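Local coordinates for transcriptional regulator (Corynebacterium diphtheriae, PDB 3LMM), which is of unknown function but is probably a DNA-binding transcriptional regulator, at residues V435-I445 with L478-L488. Numbering follows the deposited sequence.
Sequences VLYLLFQRPFI and LIIAHDGVWLL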
loop_
_atom_site.group_PDB
_atom_site.type_symbol
_atom_site.label_atom_id
_atom_site.label_comp_id
_atom_site.label_asym_id
_atom_site.label_seq_id
_atom_site.Cartn_x
_atom_site.Cartn_y
_atom_site.Cartn_z
ATOM N N VAL A 435 1.693 3.537 -18.022
ATOM C CA VAL A 435 1.402 4.225 -19.268
ATOM C C VAL A 435 2.298 3.700 -20.385
ATOM O O VAL A 435 1.791 3.272 -21.417
ATOM C CB VAL A 435 1.578 5.740 -19.151
ATOM C CG1 VAL A 435 1.487 6.375 -20.527
ATOM C CG2 VAL A 435 0.497 6.303 -18.256
ATOM N N LEU A 436 3.615 3.713 -20.204
ATOM C CA LEU A 436 4.462 3.201 -21.270
ATOM C C LEU A 436 4.098 1.754 -21.618
ATOM O O LEU A 436 4.115 1.371 -22.795
ATOM C CB LEU A 436 5.939 3.288 -20.897
ATOM C CG LEU A 436 6.498 4.696 -21.077
ATOM C CD1 LEU A 436 7.916 4.786 -20.530
ATOM C CD2 LEU A 436 6.456 5.056 -22.541
ATOM N N TYR A 437 3.743 0.949 -20.621
ATOM C CA TYR A 437 3.406 -0.431 -20.933
ATOM C C TYR A 437 2.160 -0.534 -21.805
ATOM O O TYR A 437 2.175 -1.237 -22.810
ATOM C CB TYR A 437 3.239 -1.268 -19.658
ATOM C CG TYR A 437 2.888 -2.725 -19.936
ATOM C CD1 TYR A 437 1.580 -3.190 -19.776
ATOM C CD2 TYR A 437 3.856 -3.623 -20.409
ATOM C CE1 TYR A 437 1.234 -4.510 -20.082
ATOM C CE2 TYR A 437 3.526 -4.949 -20.721
ATOM C CZ TYR A 437 2.211 -5.386 -20.555
ATOM O OH TYR A 437 1.875 -6.689 -20.864
ATOM N N LEU A 438 1.084 0.153 -21.440
ATOM C CA LEU A 438 -0.122 0.084 -22.255
ATOM C C LEU A 438 0.188 0.439 -23.697
ATOM O O LEU A 438 -0.432 -0.090 -24.619
ATOM C CB LEU A 438 -1.182 1.034 -21.726
ATOM C CG LEU A 438 -1.659 0.640 -20.345
ATOM C CD1 LEU A 438 -2.767 1.566 -19.908
ATOM C CD2 LEU A 438 -2.140 -0.799 -20.385
ATOM N N LEU A 439 1.145 1.338 -23.900
ATOM C CA LEU A 439 1.491 1.721 -25.258
ATOM C C LEU A 439 2.407 0.722 -25.963
ATOM O O LEU A 439 2.565 0.794 -27.189
ATOM C CB LEU A 439 2.114 3.111 -25.286
ATOM C CG LEU A 439 1.185 4.295 -25.032
ATOM C CD1 LEU A 439 1.989 5.551 -25.289
ATOM C CD2 LEU A 439 -0.038 4.265 -25.931
ATOM N N PHE A 440 3.015 -0.195 -25.203
ATOM C CA PHE A 440 3.877 -1.229 -25.786
ATOM C C PHE A 440 2.954 -2.181 -26.526
ATOM O O PHE A 440 3.363 -2.842 -27.478
ATOM C CB PHE A 440 4.625 -2.044 -24.713
ATOM C CG PHE A 440 5.749 -1.302 -24.018
ATOM C CD1 PHE A 440 6.353 -0.186 -24.603
ATOM C CD2 PHE A 440 6.231 -1.759 -22.781
ATOM C CE1 PHE A 440 7.416 0.465 -23.967
ATOM C CE2 PHE A 440 7.290 -1.123 -22.135
ATOM C CZ PHE A 440 7.886 -0.008 -22.725
ATOM N N GLN A 441 1.706 -2.246 -26.059
ATOM C CA GLN A 441 0.681 -3.113 -26.638
ATOM C C GLN A 441 -0.156 -2.317 -27.632
ATOM O O GLN A 441 0.059 -2.376 -28.839
ATOM C CB GLN A 441 -0.264 -3.635 -25.553
ATOM C CG GLN A 441 0.384 -4.040 -24.247
ATOM C CD GLN A 441 1.281 -5.243 -24.391
ATOM O OE1 GLN A 441 2.387 -5.150 -24.929
ATOM N NE2 GLN A 441 0.801 -6.393 -23.928
ATOM N N ARG A 442 -1.120 -1.577 -27.096
ATOM C CA ARG A 442 -2.022 -0.769 -27.894
ATOM C C ARG A 442 -1.290 0.349 -28.628
ATOM O O ARG A 442 -0.215 0.779 -28.219
ATOM C CB ARG A 442 -3.097 -0.166 -26.987
ATOM C CG ARG A 442 -3.814 -1.174 -26.108
ATOM C CD ARG A 442 -4.669 -0.444 -25.099
ATOM N NE ARG A 442 -5.649 0.413 -25.759
ATOM C CZ ARG A 442 -6.870 0.017 -26.095
ATOM N NH1 ARG A 442 -7.702 0.858 -26.701
ATOM N NH2 ARG A 442 -7.265 -1.219 -25.807
ATOM N N PRO A 443 -1.869 0.831 -29.737
ATOM C CA PRO A 443 -1.281 1.909 -30.533
ATOM C C PRO A 443 -1.624 3.277 -29.925
ATOM O O PRO A 443 -0.796 4.190 -29.894
ATOM C CB PRO A 443 -1.927 1.706 -31.899
ATOM C CG PRO A 443 -3.307 1.297 -31.525
ATOM C CD PRO A 443 -3.065 0.293 -30.407
ATOM N N PHE A 444 -2.855 3.415 -29.449
ATOM C CA PHE A 444 -3.279 4.654 -28.827
ATOM C C PHE A 444 -3.812 4.333 -27.437
ATOM O O PHE A 444 -4.246 3.208 -27.164
ATOM C CB PHE A 444 -4.370 5.344 -29.651
ATOM C CG PHE A 444 -5.673 4.603 -29.682
ATOM C CD1 PHE A 444 -5.834 3.487 -30.502
ATOM C CD2 PHE A 444 -6.722 4.985 -28.850
ATOM C CE1 PHE A 444 -7.021 2.753 -30.493
ATOM C CE2 PHE A 444 -7.916 4.259 -28.830
ATOM C CZ PHE A 444 -8.067 3.137 -29.653
ATOM N N ILE A 445 -3.780 5.317 -26.550
ATOM C CA ILE A 445 -4.258 5.099 -25.202
ATOM C C ILE A 445 -5.277 6.183 -24.810
ATOM O O ILE A 445 -5.107 7.359 -25.132
ATOM C CB ILE A 445 -3.035 5.029 -24.226
ATOM C CG1 ILE A 445 -3.363 4.084 -23.086
ATOM C CG2 ILE A 445 -2.662 6.385 -23.683
ATOM C CD1 ILE A 445 -3.569 2.659 -23.565
ATOM N N LEU A 478 6.908 11.796 -23.518
ATOM C CA LEU A 478 6.596 10.387 -23.704
ATOM C C LEU A 478 5.389 10.236 -24.609
ATOM O O LEU A 478 5.486 9.727 -25.722
ATOM C CB LEU A 478 6.296 9.733 -22.361
ATOM C CG LEU A 478 7.470 9.440 -21.461
ATOM C CD1 LEU A 478 6.970 8.739 -20.215
ATOM C CD2 LEU A 478 8.456 8.571 -22.189
ATOM N N ILE A 479 4.244 10.682 -24.121
ATOM C CA ILE A 479 3.037 10.587 -24.899
ATOM C C ILE A 479 2.766 11.915 -25.563
ATOM O O ILE A 479 3.278 12.958 -25.144
ATOM C CB ILE A 479 1.847 10.189 -24.036
ATOM C CG1 ILE A 479 1.756 11.084 -22.822
ATOM C CG2 ILE A 479 1.997 8.761 -23.589
ATOM C CD1 ILE A 479 0.712 10.640 -21.853
ATOM N N ILE A 480 1.963 11.865 -26.617
ATOM C CA ILE A 480 1.605 13.051 -27.375
ATOM C C ILE A 480 0.128 12.915 -27.703
ATOM O O ILE A 480 -0.355 11.816 -27.962
ATOM C CB ILE A 480 2.444 13.143 -28.676
ATOM C CG1 ILE A 480 2.859 14.595 -28.937
ATOM C CG2 ILE A 480 1.658 12.590 -29.848
ATOM C CD1 ILE A 480 1.698 15.573 -29.116
ATOM N N ALA A 481 -0.584 14.035 -27.685
ATOM C CA ALA A 481 -2.010 14.030 -27.974
ATOM C C ALA A 481 -2.315 14.170 -29.471
ATOM O O ALA A 481 -1.626 14.893 -30.198
ATOM C CB ALA A 481 -2.702 15.140 -27.191
ATOM N N HIS A 482 -3.347 13.456 -29.917
ATOM C CA HIS A 482 -3.804 13.488 -31.302
ATOM C C HIS A 482 -5.298 13.186 -31.289
ATOM O O HIS A 482 -5.750 12.287 -30.579
ATOM C CB HIS A 482 -3.064 12.451 -32.155
ATOM C CG HIS A 482 -3.404 12.515 -33.615
ATOM N ND1 HIS A 482 -3.180 13.636 -34.387
ATOM C CD2 HIS A 482 -3.958 11.596 -34.443
ATOM C CE1 HIS A 482 -3.579 13.404 -35.626
ATOM N NE2 HIS A 482 -4.055 12.174 -35.687
ATOM N N ASP A 483 -6.062 13.943 -32.069
ATOM C CA ASP A 483 -7.503 13.756 -32.115
ATOM C C ASP A 483 -8.011 13.825 -30.686
ATOM O O ASP A 483 -7.940 14.873 -30.043
ATOM C CB ASP A 483 -7.857 12.397 -32.727
ATOM C CG ASP A 483 -7.491 12.306 -34.197
ATOM O OD1 ASP A 483 -7.683 11.218 -34.787
ATOM O OD2 ASP A 483 -7.016 13.324 -34.760
ATOM N N GLY A 484 -8.510 12.703 -30.185
ATOM C CA GLY A 484 -9.013 12.679 -28.829
ATOM C C GLY A 484 -8.385 11.570 -28.018
ATOM O O GLY A 484 -8.976 11.094 -27.051
ATOM N N VAL A 485 -7.184 11.155 -28.401
ATOM C CA VAL A 485 -6.507 10.084 -27.688
ATOM C C VAL A 485 -5.054 10.455 -27.446
ATOM O O VAL A 485 -4.621 11.551 -27.798
ATOM C CB VAL A 485 -6.561 8.776 -28.494
ATOM C CG1 VAL A 485 -7.999 8.457 -28.855
ATOM C CG2 VAL A 485 -5.731 8.904 -29.745
ATOM N N TRP A 486 -4.307 9.545 -26.831
ATOM C CA TRP A 486 -2.894 9.766 -26.553
ATOM C C TRP A 486 -2.076 8.657 -27.169
ATOM O O TRP A 486 -2.548 7.534 -27.303
ATOM C CB TRP A 486 -2.638 9.763 -25.052
ATOM C CG TRP A 486 -2.721 11.074 -24.448
ATOM C CD1 TRP A 486 -1.825 12.100 -24.579
ATOM C CD2 TRP A 486 -3.775 11.559 -23.623
ATOM N NE1 TRP A 486 -2.261 13.202 -23.879
ATOM C CE2 TRP A 486 -3.458 12.895 -23.282
ATOM C CE3 TRP A 486 -4.960 10.992 -23.136
ATOM C CZ2 TRP A 486 -4.294 13.680 -22.471
ATOM C CZ3 TRP A 486 -5.797 11.770 -22.328
ATOM C CH2 TRP A 486 -5.457 13.102 -22.003
ATOM N N LEU A 487 -0.844 8.964 -27.541
ATOM C CA LEU A 487 0.004 7.936 -28.121
ATOM C C LEU A 487 1.504 8.199 -27.997
ATOM O O LEU A 487 1.957 9.338 -27.949
ATOM C CB LEU A 487 -0.408 7.685 -29.581
ATOM C CG LEU A 487 -0.774 8.882 -30.460
ATOM C CD1 LEU A 487 0.505 9.538 -30.931
ATOM C CD2 LEU A 487 -1.605 8.426 -31.643
ATOM N N LEU A 488 2.262 7.111 -27.926
ATOM C CA LEU A 488 3.704 7.171 -27.779
ATOM C C LEU A 488 4.352 8.121 -28.780
ATOM O O LEU A 488 4.008 8.110 -29.959
ATOM C CB LEU A 488 4.277 5.768 -27.936
ATOM C CG LEU A 488 5.688 5.554 -27.409
ATOM C CD1 LEU A 488 5.746 5.840 -25.916
ATOM C CD2 LEU A 488 6.110 4.128 -27.697
#
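L439, on helix 430-441, meets I479 and L488 of the β-hairpin formed by strands 479-482 and 485-488. From CB the side chain runs to CG, 4.2 Å from L488 N; with CG anti to the carbonyl carbon (chi1 -72°), the fork is sent toward the second strand. CD1 lies 3.6 Å from I479 CG2 on the first strand and 3.5 Å from L488 CB on the second; CD2 faces I445 of its own segment, with only loose approaches to L488 N and W486 O. One turn earlier, L436 CD2 sits 3.5 Å from L488 CD1, while the L436 and L478 side chains cross at about a right angle, CD2 to CD2 at 4.1 Å. V435 adds CG1 against the same CG2 of I479.

Past the helix the chain turns back and I445 pairs with W486 as a single antiparallel, hydrogen-bonded bridge: I445 N gives to W486 O (2.6 Å, N-H...O 168°), and W486 N returns a bond to I445 O (2.9 Å). Beside it, F444 CD2 comes to 3.7 Å from V485 CG1, the two side chains meeting at a slant.

The order helix 430-441, bridge at I445, helices 447-454 and 458-469, then hairpin 479-488 is consistent with a winged helix-turn-helix, the hairpin as the wing: helix 458-469 packs on V435, I479 and W486, helix 447-454 on I445, and helix 490-496 on L478 and L488.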